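Local coordinates for protein Csm3 (Thermoplasma volcanium, PDB 6AE2) that is a RAMP-superfamily subunit of the type III-A CRISPR-Cas effector complex that probably binds RNA and may act as an endonuclease, at residues A[40-45]-A[76-81]; A[61-66]-A[129-134]; A[84-89]-A[202-207]; A[69-74]-A[138-143]. One frame throughout, in Å; residues are numbered along the deposited sequence.

Interaction 1 of 4, residues A[40-45]-A[76-81]; sequences TGLHIG and PYIPGS
L42 lays its CD2 methyl against the end of I78, with CD2 of L42 lying 3.7 Å from CD1 of I78. It can do so because CG stands anti to the backbone N (chi1 162°), sending the branched end of the leucine across to the other segment. Two residues on, I44 makes the second half of the junction with two of its branches. The I44 side chain crosses that of I78 at about a right angle, its CD1 4.0 Å from CG2 of I78, while its CG2 lies 4.0 Å from CD of P79. I78 is therefore touched at both branches, CD1 by the leucine and CG2 by the isoleucine. Everything that meets here is hydrocarbon, a loop held by apolar packing against the passage from strand to helix. P79 is the N-cap residue of helix 80-93, and I44, which touches it, also touches S82 on the first turn. I78 reaches I83 of that same helix. Within segment 40-45, L42 pairs through its backbone with V170 of strand 166-170 and I44 with I61, just before strand 62-67; the loop thus lies between these elements and the junction of strand 71-78 with helix 80-93.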
loop_
_atom_site.group_PDB
_atom_site.type_symbol
_atom_site.label_atom_id
_atom_site.label_comp_id
_atom_site.label_asym_id
_atom_site.label_seq_id
_atom_site.Cartn_x
_atom_site.Cartn_y
_atom_site.Cartn_z
ATOM N N THR A 40 -2.508 -0.452 3.054
ATOM C CA THR A 40 -3.401 0.600 2.591
ATOM C C THR A 40 -4.480 -0.033 1.729
ATOM O O THR A 40 -4.256 -1.073 1.100
ATOM C CB THR A 40 -2.687 1.676 1.768
ATOM O OG1 THR A 40 -2.007 1.067 0.658
ATOM C CG2 THR A 40 -1.673 2.408 2.636
ATOM N N GLY A 41 -5.649 0.616 1.697
ATOM C CA GLY A 41 -6.804 0.147 0.951
ATOM C C GLY A 41 -6.454 -0.431 -0.403
ATOM O O GLY A 41 -5.785 0.222 -1.209
ATOM N N LEU A 42 -6.886 -1.661 -0.651
ATOM C CA LEU A 42 -6.445 -2.434 -1.802
ATOM C C LEU A 42 -7.588 -2.576 -2.792
ATOM O O LEU A 42 -8.693 -2.978 -2.417
ATOM C CB LEU A 42 -5.940 -3.810 -1.362
ATOM C CG LEU A 42 -5.836 -4.897 -2.428
ATOM C CD1 LEU A 42 -4.652 -4.643 -3.348
ATOM C CD2 LEU A 42 -5.717 -6.258 -1.766
ATOM N N HIS A 43 -7.318 -2.246 -4.052
ATOM C CA HIS A 43 -8.328 -2.280 -5.104
ATOM C C HIS A 43 -7.835 -3.147 -6.258
ATOM O O HIS A 43 -6.986 -2.719 -7.048
ATOM C CB HIS A 43 -8.676 -0.876 -5.584
ATOM C CG HIS A 43 -9.690 -0.863 -6.683
ATOM N ND1 HIS A 43 -11.044 -0.995 -6.454
ATOM C CD2 HIS A 43 -9.545 -0.772 -8.027
ATOM C CE1 HIS A 43 -11.688 -0.972 -7.609
ATOM N NE2 HIS A 43 -10.801 -0.837 -8.578
ATOM N N ILE A 44 -8.377 -4.360 -6.347
ATOM C CA ILE A 44 -8.221 -5.216 -7.515
ATOM C C ILE A 44 -9.583 -5.283 -8.188
ATOM O O ILE A 44 -10.523 -5.879 -7.648
ATOM C CB ILE A 44 -7.700 -6.610 -7.147
ATOM C CG1 ILE A 44 -6.296 -6.506 -6.550
ATOM C CG2 ILE A 44 -7.689 -7.512 -8.367
ATOM C CD1 ILE A 44 -5.931 -7.644 -5.627
ATOM N N GLY A 45 -9.701 -4.648 -9.352
ATOM C CA GLY A 45 -11.000 -4.499 -9.978
ATOM C C GLY A 45 -11.546 -5.808 -10.516
ATOM O O GLY A 45 -10.806 -6.730 -10.860
ATOM N N PRO A 76 -14.033 -10.260 -0.926
ATOM C CA PRO A 76 -12.834 -10.132 -1.762
ATOM C C PRO A 76 -11.947 -11.366 -1.705
ATOM O O PRO A 76 -11.935 -12.115 -0.724
ATOM C CB PRO A 76 -12.115 -8.917 -1.164
ATOM C CG PRO A 76 -13.187 -8.131 -0.517
ATOM C CD PRO A 76 -14.160 -9.138 0.021
ATOM N N TYR A 77 -11.208 -11.572 -2.790
ATOM C CA TYR A 77 -10.074 -12.481 -2.815
ATOM C C TYR A 77 -9.003 -11.855 -3.696
ATOM O O TYR A 77 -9.279 -10.960 -4.498
ATOM C CB TYR A 77 -10.457 -13.882 -3.317
ATOM C CG TYR A 77 -10.630 -14.005 -4.817
ATOM C CD1 TYR A 77 -11.856 -13.751 -5.416
ATOM C CD2 TYR A 77 -9.572 -14.396 -5.632
ATOM C CE1 TYR A 77 -12.022 -13.869 -6.783
ATOM C CE2 TYR A 77 -9.729 -14.512 -7.001
ATOM C CZ TYR A 77 -10.956 -14.249 -7.569
ATOM O OH TYR A 77 -11.120 -14.367 -8.929
ATOM N N ILE A 78 -7.771 -12.319 -3.531
ATOM C CA ILE A 78 -6.642 -11.789 -4.286
ATOM C C ILE A 78 -6.275 -12.811 -5.358
ATOM O O ILE A 78 -5.777 -13.900 -5.032
ATOM C CB ILE A 78 -5.446 -11.469 -3.381
ATOM C CG1 ILE A 78 -5.827 -10.391 -2.366
ATOM C CG2 ILE A 78 -4.264 -11.005 -4.213
ATOM C CD1 ILE A 78 -4.649 -9.846 -1.582
ATOM N N PRO A 79 -6.502 -12.517 -6.636
ATOM C CA PRO A 79 -6.145 -13.480 -7.683
ATOM C C PRO A 79 -4.643 -13.708 -7.727
ATOM O O PRO A 79 -3.849 -12.780 -7.558
ATOM C CB PRO A 79 -6.653 -12.818 -8.972
ATOM C CG PRO A 79 -7.583 -11.722 -8.529
ATOM C CD PRO A 79 -7.113 -11.294 -7.178
ATOM N N GLY A 80 -4.256 -14.968 -7.942
ATOM C CA GLY A 80 -2.844 -15.281 -8.075
ATOM C C GLY A 80 -2.198 -14.584 -9.254
ATOM O O GLY A 80 -0.999 -14.289 -9.226
ATOM N N SER A 81 -2.980 -14.304 -10.301
ATOM C CA SER A 81 -2.448 -13.579 -11.450
ATOM C C SER A 81 -1.982 -12.186 -11.046
ATOM O O SER A 81 -1.003 -11.667 -11.594
ATOM C CB SER A 81 -3.507 -13.479 -12.546
ATOM O OG SER A 81 -4.685 -14.177 -12.183
#

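Interaction 2 of 4, residues A[61-66]-A[129-134]; sequences ITTKYL and DAFLDD
Y65 reaches across to L132 and F131 from a strand that is not next to theirs: in the antiparallel sheet of this RAMP protein, strand 71-78 runs between strands 62-67 and 125-132. The short segments 62-66 and 130-132 cross at 53°, their axes 9.5 Å apart at closest, and the tyrosine spans that gap with its full length. The polar part of the contact is one bond. L132 N donates to Y65 OH at 3.0 Å, and the N-H points almost straight at the oxygen (167°). The same hydroxyl also makes a weak hydrogen bond to P76 O, so the phenol oxygen is bonded to L132 N and, weakly, to the strand between. The apolar part lies beside this bond. CB of L132 lies 3.7 Å from CE2 of Y65, and CD1 of L132 comes over one face of the tyrosine ring. With CG turned anti to its carbonyl carbon (chi1 -56°), F131 presents a ring edge to the hydroxyl, with Y65 OH lying in the plane of that ring. At the far end of the phenyl group, T63 crosses the phenylalanine at about a right angle, its CG2 methyl 4.1 Å from CE1 of F131.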
loop_
_atom_site.group_PDB
_atom_site.type_symbol
_atom_site.label_atom_id
_atom_site.label_comp_id
_atom_site.label_asym_id
_atom_site.label_seq_id
_atom_site.Cartn_x
_atom_site.Cartn_y
_atom_site.Cartn_z
ATOM N N ILE A 61 -12.915 -7.347 -6.992
ATOM C CA ILE A 61 -13.267 -8.701 -7.396
ATOM C C ILE A 61 -13.604 -9.526 -6.159
ATOM O O ILE A 61 -12.920 -9.448 -5.129
ATOM C CB ILE A 61 -12.131 -9.324 -8.223
ATOM C CG1 ILE A 61 -12.611 -10.584 -8.945
ATOM C CG2 ILE A 61 -10.898 -9.606 -7.364
ATOM C CD1 ILE A 61 -11.657 -11.057 -10.024
ATOM N N THR A 62 -14.684 -10.299 -6.240
ATOM C CA THR A 62 -15.172 -11.069 -5.105
ATOM C C THR A 62 -15.519 -12.487 -5.539
ATOM O O THR A 62 -15.621 -12.797 -6.729
ATOM C CB THR A 62 -16.402 -10.411 -4.459
ATOM O OG1 THR A 62 -17.472 -10.354 -5.409
ATOM C CG2 THR A 62 -16.079 -9.004 -3.983
ATOM N N THR A 63 -15.699 -13.350 -4.542
ATOM C CA THR A 63 -16.206 -14.698 -4.753
ATOM C C THR A 63 -16.990 -15.113 -3.516
ATOM O O THR A 63 -16.927 -14.465 -2.468
ATOM C CB THR A 63 -15.078 -15.691 -5.050
ATOM O OG1 THR A 63 -15.641 -16.925 -5.510
ATOM C CG2 THR A 63 -14.253 -15.954 -3.802
ATOM N N LYS A 64 -17.736 -16.206 -3.645
ATOM C CA LYS A 64 -18.610 -16.642 -2.563
ATOM C C LYS A 64 -17.807 -17.272 -1.429
ATOM O O LYS A 64 -16.968 -18.149 -1.655
ATOM C CB LYS A 64 -19.646 -17.636 -3.084
ATOM C CG LYS A 64 -20.469 -18.284 -1.980
ATOM C CD LYS A 64 -21.528 -19.226 -2.532
ATOM C CE LYS A 64 -22.080 -20.132 -1.435
ATOM N NZ LYS A 64 -23.252 -20.931 -1.896
ATOM N N TYR A 65 -18.067 -16.814 -0.207
ATOM C CA TYR A 65 -17.607 -17.464 1.010
ATOM C C TYR A 65 -18.811 -17.981 1.780
ATOM O O TYR A 65 -19.908 -17.419 1.697
ATOM C CB TYR A 65 -16.820 -16.515 1.925
ATOM C CG TYR A 65 -15.482 -16.033 1.407
ATOM C CD1 TYR A 65 -15.391 -15.257 0.258
ATOM C CD2 TYR A 65 -14.309 -16.329 2.090
ATOM C CE1 TYR A 65 -14.169 -14.802 -0.205
ATOM C CE2 TYR A 65 -13.081 -15.882 1.634
ATOM C CZ TYR A 65 -13.017 -15.117 0.486
ATOM O OH TYR A 65 -11.797 -14.667 0.030
ATOM N N LEU A 66 -18.600 -19.050 2.539
ATOM C CA LEU A 66 -19.579 -19.528 3.513
ATOM C C LEU A 66 -19.111 -19.029 4.876
ATOM O O LEU A 66 -18.234 -19.630 5.502
ATOM C CB LEU A 66 -19.706 -21.047 3.464
ATOM C CG LEU A 66 -20.948 -21.656 4.117
ATOM C CD1 LEU A 66 -22.114 -21.656 3.145
ATOM C CD2 LEU A 66 -20.657 -23.070 4.591
ATOM N N ASP A 129 -4.723 -18.345 -5.905
ATOM C CA ASP A 129 -5.584 -17.301 -5.368
ATOM C C ASP A 129 -5.556 -17.344 -3.845
ATOM O O ASP A 129 -5.524 -18.418 -3.235
ATOM C CB ASP A 129 -7.017 -17.472 -5.877
ATOM C CG ASP A 129 -7.126 -17.335 -7.388
ATOM O OD1 ASP A 129 -6.155 -16.866 -8.016
ATOM O OD2 ASP A 129 -8.182 -17.697 -7.948
ATOM N N ALA A 130 -5.549 -16.167 -3.230
ATOM C CA ALA A 130 -5.538 -16.041 -1.781
ATOM C C ALA A 130 -6.910 -15.594 -1.295
ATOM O O ALA A 130 -7.538 -14.713 -1.894
ATOM C CB ALA A 130 -4.468 -15.052 -1.320
ATOM N N PHE A 131 -7.370 -16.199 -0.206
ATOM C CA PHE A 131 -8.705 -15.949 0.306
ATOM C C PHE A 131 -8.638 -15.448 1.743
ATOM O O PHE A 131 -7.652 -15.661 2.455
ATOM C CB PHE A 131 -9.563 -17.211 0.207
ATOM C CG PHE A 131 -9.644 -17.760 -1.184
ATOM C CD1 PHE A 131 -10.468 -17.168 -2.128
ATOM C CD2 PHE A 131 -8.865 -18.842 -1.565
ATOM C CE1 PHE A 131 -10.532 -17.657 -3.422
ATOM C CE2 PHE A 131 -8.926 -19.339 -2.858
ATOM C CZ PHE A 131 -9.760 -18.745 -3.788
ATOM N N LEU A 132 -9.711 -14.770 2.155
ATOM C CA LEU A 132 -9.755 -14.127 3.461
ATOM C C LEU A 132 -9.509 -15.117 4.587
ATOM O O LEU A 132 -10.177 -16.150 4.681
ATOM C CB LEU A 132 -11.113 -13.452 3.672
ATOM C CG LEU A 132 -11.363 -12.075 3.060
ATOM C CD1 LEU A 132 -12.853 -11.755 3.054
ATOM C CD2 LEU A 132 -10.591 -11.011 3.813
ATOM N N ASP A 133 -8.544 -14.792 5.441
ATOM C CA ASP A 133 -8.498 -15.387 6.766
ATOM C C ASP A 133 -9.778 -14.964 7.469
ATOM O O ASP A 133 -9.857 -13.849 7.999
ATOM C CB ASP A 133 -7.245 -14.921 7.524
ATOM C CG ASP A 133 -7.193 -15.406 8.979
ATOM O OD1 ASP A 133 -6.072 -15.507 9.517
ATOM O OD2 ASP A 133 -8.243 -15.672 9.600
ATOM N N ASP A 134 -10.796 -15.825 7.456
ATOM C CA ASP A 134 -12.042 -15.526 8.162
ATOM C C ASP A 134 -11.909 -15.982 9.616
ATOM O O ASP A 134 -12.569 -16.907 10.092
ATOM C CB ASP A 134 -13.238 -16.152 7.453
ATOM C CG ASP A 134 -13.046 -17.619 7.140
ATOM O OD1 ASP A 134 -11.922 -18.129 7.322
ATOM O OD2 ASP A 134 -14.027 -18.258 6.701
#

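Interaction 3 of 4, residues A[84-89]-A[202-207]; sequences KGKIRS and SLLEDS
K86 and I87, consecutive on one helix, meet L204 near the end of another, each touching a different methyl of the leucine. CG of K86 lies 3.7 Å from CD1 of L204, so it is the aliphatic root of the lysine that packs there. I87 comes in at about a right angle to the leucine, with its CG1 4.2 Å from CD2 of L204. The two methyls of L204 are thus divided between lysine and isoleucine; with chi1 at 170°, the leucine extends away from its own N, toward the first helix. Further along the lysine, CE passes 3.7 Å from OG of S207, a van der Waals contact only.

The next shell helps to place these groups. The K86 chain bends at chi2 (48°), and its charged end makes a cation-pi interaction with Y208, so one side chain offers hydrocarbon to the leucine and charge to an aromatic ring. S89 OG donates to K86 O at 2.9 Å, a side-chain bond back onto its own helix. S207 is held to the end of the second helix by its N, which donates to L204 O at 2.9 Å. L90 touches both L204 and S207, carrying the packing another turn along the first helix.

The places of the two helices between the strands are consistent with the ferredoxin-like fold of RAMP proteins. L204 also packs on I222 of strand 220-230, and I87 on F109 of helix 104-109. Just beyond, S207 O and D206 OD2 hydrogen-bond to R128 and Y235 of the second subunit, so helix 190-205 ends between helix 80-93, the sheet and a neighbouring chain.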
loop_
_atom_site.group_PDB
_atom_site.type_symbol
_atom_site.label_atom_id
_atom_site.label_comp_id
_atom_site.label_asym_id
_atom_site.label_seq_id
_atom_site.Cartn_x
_atom_site.Cartn_y
_atom_site.Cartn_z
ATOM N N LYS A 84 1.461 -12.699 -9.034
ATOM C CA LYS A 84 2.502 -13.178 -9.936
ATOM C C LYS A 84 2.807 -12.153 -11.021
ATOM O O LYS A 84 3.974 -11.889 -11.333
ATOM C CB LYS A 84 2.080 -14.508 -10.554
ATOM C CG LYS A 84 3.231 -15.324 -11.113
ATOM C CD LYS A 84 2.730 -16.522 -11.899
ATOM C CE LYS A 84 3.886 -17.306 -12.492
ATOM N NZ LYS A 84 3.418 -18.414 -13.367
ATOM N N GLY A 85 1.764 -11.562 -11.607
ATOM C CA GLY A 85 1.981 -10.567 -12.644
ATOM C C GLY A 85 2.686 -9.328 -12.127
ATOM O O GLY A 85 3.535 -8.753 -12.814
ATOM N N LYS A 86 2.351 -8.901 -10.909
ATOM C CA LYS A 86 2.983 -7.711 -10.351
ATOM C C LYS A 86 4.435 -7.987 -9.982
ATOM O O LYS A 86 5.326 -7.189 -10.293
ATOM C CB LYS A 86 2.198 -7.215 -9.134
ATOM C CG LYS A 86 2.711 -5.903 -8.568
ATOM C CD LYS A 86 2.920 -4.886 -9.677
ATOM C CE LYS A 86 3.441 -3.567 -9.137
ATOM N NZ LYS A 86 2.737 -2.407 -9.752
ATOM N N ILE A 87 4.694 -9.118 -9.320
ATOM C CA ILE A 87 6.065 -9.459 -8.949
ATOM C C ILE A 87 6.923 -9.626 -10.194
ATOM O O ILE A 87 8.074 -9.171 -10.240
ATOM C CB ILE A 87 6.089 -10.726 -8.072
ATOM C CG1 ILE A 87 5.407 -10.470 -6.727
ATOM C CG2 ILE A 87 7.517 -11.202 -7.849
ATOM C CD1 ILE A 87 5.266 -11.718 -5.881
ATOM N N ARG A 88 6.374 -10.268 -11.228
ATOM C CA ARG A 88 7.131 -10.475 -12.458
ATOM C C ARG A 88 7.488 -9.144 -13.108
ATOM O O ARG A 88 8.643 -8.915 -13.488
ATOM C CB ARG A 88 6.336 -11.349 -13.427
ATOM C CG ARG A 88 7.203 -12.047 -14.461
ATOM C CD ARG A 88 6.571 -12.021 -15.844
ATOM N NE ARG A 88 7.483 -12.548 -16.855
ATOM C CZ ARG A 88 7.454 -13.796 -17.313
ATOM N NH1 ARG A 88 6.551 -14.653 -16.856
ATOM N NH2 ARG A 88 8.328 -14.187 -18.230
ATOM N N SER A 89 6.506 -8.246 -13.234
ATOM C CA SER A 89 6.765 -6.947 -13.846
ATOM C C SER A 89 7.796 -6.150 -13.059
ATOM O O SER A 89 8.591 -5.411 -13.652
ATOM C CB SER A 89 5.465 -6.156 -13.972
ATOM O OG SER A 89 5.032 -5.686 -12.706
ATOM N N SER A 202 10.108 -8.429 -1.927
ATOM C CA SER A 202 10.641 -7.190 -1.364
ATOM C C SER A 202 10.310 -5.997 -2.251
ATOM O O SER A 202 9.921 -4.931 -1.758
ATOM C CB SER A 202 12.152 -7.314 -1.169
ATOM O OG SER A 202 12.461 -7.882 0.091
ATOM N N LEU A 203 10.462 -6.161 -3.570
ATOM C CA LEU A 203 10.116 -5.093 -4.503
ATOM C C LEU A 203 8.651 -4.698 -4.371
ATOM O O LEU A 203 8.314 -3.508 -4.412
ATOM C CB LEU A 203 10.415 -5.539 -5.934
ATOM C CG LEU A 203 11.880 -5.606 -6.367
ATOM C CD1 LEU A 203 11.976 -5.953 -7.843
ATOM C CD2 LEU A 203 12.589 -4.294 -6.075
ATOM N N LEU A 204 7.767 -5.684 -4.200
ATOM C CA LEU A 204 6.335 -5.409 -4.163
ATOM C C LEU A 204 5.945 -4.586 -2.941
ATOM O O LEU A 204 5.015 -3.775 -3.012
ATOM C CB LEU A 204 5.557 -6.726 -4.196
ATOM C CG LEU A 204 4.049 -6.674 -3.934
ATOM C CD1 LEU A 204 3.350 -5.804 -4.964
ATOM C CD2 LEU A 204 3.461 -8.073 -3.933
ATOM N N GLU A 205 6.641 -4.770 -1.819
ATOM C CA GLU A 205 6.270 -4.062 -0.600
ATOM C C GLU A 205 6.639 -2.586 -0.649
ATOM O O GLU A 205 6.022 -1.783 0.060
ATOM C CB GLU A 205 6.907 -4.741 0.610
ATOM C CG GLU A 205 6.646 -6.239 0.647
ATOM C CD GLU A 205 6.862 -6.846 2.016
ATOM O OE1 GLU A 205 5.963 -7.571 2.492
ATOM O OE2 GLU A 205 7.929 -6.598 2.613
ATOM N N ASP A 206 7.620 -2.207 -1.465
ATOM C CA ASP A 206 7.858 -0.806 -1.785
ATOM C C ASP A 206 7.065 -0.352 -3.003
ATOM O O ASP A 206 7.309 0.746 -3.519
ATOM C CB ASP A 206 9.349 -0.553 -2.002
ATOM C CG ASP A 206 10.099 -0.366 -0.702
ATOM O OD1 ASP A 206 9.450 -0.270 0.362
ATOM O OD2 ASP A 206 11.342 -0.300 -0.744
ATOM N N SER A 207 6.130 -1.180 -3.469
ATOM C CA SER A 207 5.201 -0.816 -4.528
ATOM C C SER A 207 3.782 -1.109 -4.054
ATOM O O SER A 207 3.448 -0.853 -2.888
ATOM C CB SER A 207 5.516 -1.576 -5.818
ATOM O OG SER A 207 4.902 -0.953 -6.935
#

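Interaction 4 of 4, residues A[69-74]-A[138-143]; sequences NVEPCD and KSAEDA
In the one-turn helix 140-143, A140 and A143 turn their methyls to strand 71-78, where C73 meets both. SG of C73 lies 3.6 Å from CB of A143 and 3.9 Å from CB of A140, so a single sulfur spans two alanines one turn apart on the same side of the helix. A chi1 of -155° swings the sulfur out from the strand toward the helix. E71, two residues earlier and on the same face of the strand, adds its aliphatic part: CG of E71 is 3.9 Å from CB of A140. The glutamate chain then bends at chi2 (56°), which carries the carboxylate away from the helix and leaves only its methylene in the contact. Small side chains on the helix allow this close approach, with the CA atoms of C73 and A140 6.2 Å apart.

Two local motifs frame the packing. On the strand side, V70 and E71 both face I67, a classic beta bulge in the hairpin formed by strands 62-67 and 71-78. On the helix side, S139 is the N-cap residue. Its OG accepts from D142 N at 3.3 Å in a nearly straight bond (173°), and more weakly from E141 N, capping the single turn that presents A140. P72 and D74, whose side chains leave the opposite face of the strand, lie against K64 of the neighbouring strand, and D74 also touches T62. C73 itself is paired through its backbone with Y65, and its side chain also touches I67.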
loop_
_atom_site.group_PDB
_atom_site.type_symbol
_atom_site.label_atom_id
_atom_site.label_comp_id
_atom_site.label_asym_id
_atom_site.label_seq_id
_atom_site.Cartn_x
_atom_site.Cartn_y
_atom_site.Cartn_z
ATOM N N ASN A 69 -19.661 -20.801 8.489
ATOM C CA ASN A 69 -20.147 -22.109 8.053
ATOM C C ASN A 69 -21.668 -22.119 7.887
ATOM O O ASN A 69 -22.306 -23.171 7.977
ATOM C CB ASN A 69 -19.690 -23.218 9.014
ATOM C CG ASN A 69 -19.723 -24.598 8.385
ATOM O OD1 ASN A 69 -19.389 -24.770 7.213
ATOM N ND2 ASN A 69 -20.122 -25.594 9.170
ATOM N N VAL A 70 -22.260 -20.948 7.631
ATOM C CA VAL A 70 -23.708 -20.809 7.491
ATOM C C VAL A 70 -24.038 -19.992 6.253
ATOM O O VAL A 70 -24.718 -20.464 5.335
ATOM C CB VAL A 70 -24.342 -20.125 8.720
ATOM C CG1 VAL A 70 -25.831 -20.468 8.822
ATOM C CG2 VAL A 70 -23.584 -20.417 10.002
ATOM N N GLU A 71 -23.558 -18.751 6.242
ATOM C CA GLU A 71 -24.125 -17.683 5.433
ATOM C C GLU A 71 -23.306 -17.462 4.172
ATOM O O GLU A 71 -22.128 -17.083 4.260
ATOM C CB GLU A 71 -24.196 -16.397 6.255
ATOM C CG GLU A 71 -25.186 -15.370 5.740
ATOM C CD GLU A 71 -26.594 -15.921 5.614
ATOM O OE1 GLU A 71 -27.020 -16.706 6.489
ATOM O OE2 GLU A 71 -27.281 -15.561 4.636
ATOM N N PRO A 72 -23.880 -17.685 2.991
ATOM C CA PRO A 72 -23.171 -17.342 1.752
ATOM C C PRO A 72 -22.952 -15.839 1.665
ATOM O O PRO A 72 -23.867 -15.048 1.905
ATOM C CB PRO A 72 -24.111 -17.844 0.649
ATOM C CG PRO A 72 -25.456 -17.934 1.306
ATOM C CD PRO A 72 -25.182 -18.321 2.726
ATOM N N CYS A 73 -21.726 -15.453 1.325
ATOM C CA CYS A 73 -21.356 -14.049 1.257
ATOM C C CYS A 73 -20.324 -13.862 0.156
ATOM O O CYS A 73 -19.379 -14.648 0.042
ATOM C CB CYS A 73 -20.798 -13.564 2.598
ATOM S SG CYS A 73 -20.973 -11.798 2.892
ATOM N N ASP A 74 -20.513 -12.825 -0.653
ATOM C CA ASP A 74 -19.529 -12.433 -1.652
ATOM C C ASP A 74 -18.492 -11.545 -0.978
ATOM O O ASP A 74 -18.836 -10.501 -0.416
ATOM C CB ASP A 74 -20.197 -11.702 -2.816
ATOM C CG ASP A 74 -20.955 -12.642 -3.733
ATOM O OD1 ASP A 74 -20.683 -13.861 -3.690
ATOM O OD2 ASP A 74 -21.824 -12.165 -4.494
ATOM N N LYS A 138 -17.482 -13.542 11.632
ATOM C CA LYS A 138 -18.505 -14.476 12.094
ATOM C C LYS A 138 -19.919 -14.176 11.627
ATOM O O LYS A 138 -20.842 -14.879 12.052
ATOM C CB LYS A 138 -18.550 -14.541 13.628
ATOM C CG LYS A 138 -17.877 -15.756 14.264
ATOM C CD LYS A 138 -16.621 -16.210 13.510
ATOM C CE LYS A 138 -15.407 -15.342 13.827
ATOM N NZ LYS A 138 -14.202 -15.798 13.073
ATOM N N SER A 139 -20.134 -13.131 10.832
ATOM C CA SER A 139 -21.465 -12.830 10.316
ATOM C C SER A 139 -21.307 -12.017 9.043
ATOM O O SER A 139 -20.322 -11.292 8.880
ATOM C CB SER A 139 -22.330 -12.071 11.335
ATOM O OG SER A 139 -22.191 -10.666 11.190
ATOM N N ALA A 140 -22.288 -12.140 8.142
ATOM C CA ALA A 140 -22.210 -11.472 6.845
ATOM C C ALA A 140 -22.115 -9.955 6.967
ATOM O O ALA A 140 -21.664 -9.296 6.023
ATOM C CB ALA A 140 -23.419 -11.847 5.984
ATOM N N GLU A 141 -22.531 -9.382 8.098
ATOM C CA GLU A 141 -22.343 -7.950 8.290
ATOM C C GLU A 141 -20.925 -7.635 8.756
ATOM O O GLU A 141 -20.360 -6.604 8.375
ATOM C CB GLU A 141 -23.370 -7.406 9.280
ATOM C CG GLU A 141 -23.964 -6.075 8.854
ATOM C CD GLU A 141 -23.084 -4.894 9.220
ATOM O OE1 GLU A 141 -22.791 -4.075 8.324
ATOM O OE2 GLU A 141 -22.691 -4.776 10.401
ATOM N N ASP A 142 -20.335 -8.512 9.577
ATOM C CA ASP A 142 -18.901 -8.427 9.843
ATOM C C ASP A 142 -18.094 -8.564 8.560
ATOM O O ASP A 142 -16.979 -8.038 8.468
ATOM C CB ASP A 142 -18.469 -9.517 10.828
ATOM C CG ASP A 142 -18.945 -9.259 12.240
ATOM O OD1 ASP A 142 -19.082 -8.079 12.621
ATOM O OD2 ASP A 142 -19.168 -10.247 12.977
ATOM N N ALA A 143 -18.641 -9.275 7.571
ATOM C CA ALA A 143 -17.946 -9.588 6.330
ATOM C C ALA A 143 -17.480 -8.328 5.613
ATOM O O ALA A 143 -16.289 -8.014 5.638
ATOM C CB ALA A 143 -18.843 -10.418 5.409
#

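In the fold
Three of the four contacts follow one continuous piece of chain, strand 71-78 leading into helix 80-93. Interaction 4 uses the start of the strand, interaction 1 its end and the helix cap, and interaction 3 the helix itself. Interaction 2 bridges over that strand, joining its two sheet neighbours, and touches interactions 1 and 4, whose centres lie 10 and 11 Å from its own. Interactions 3 and 4 are the most distant pair, about 31 Å between centres. Interaction 1 closes before interaction 3 opens, whereas the other pairs cross along the sequence. One strand thus connects the hairpin at the sheet's edge to helix 80-93, and interaction 3 adds helix 190-205.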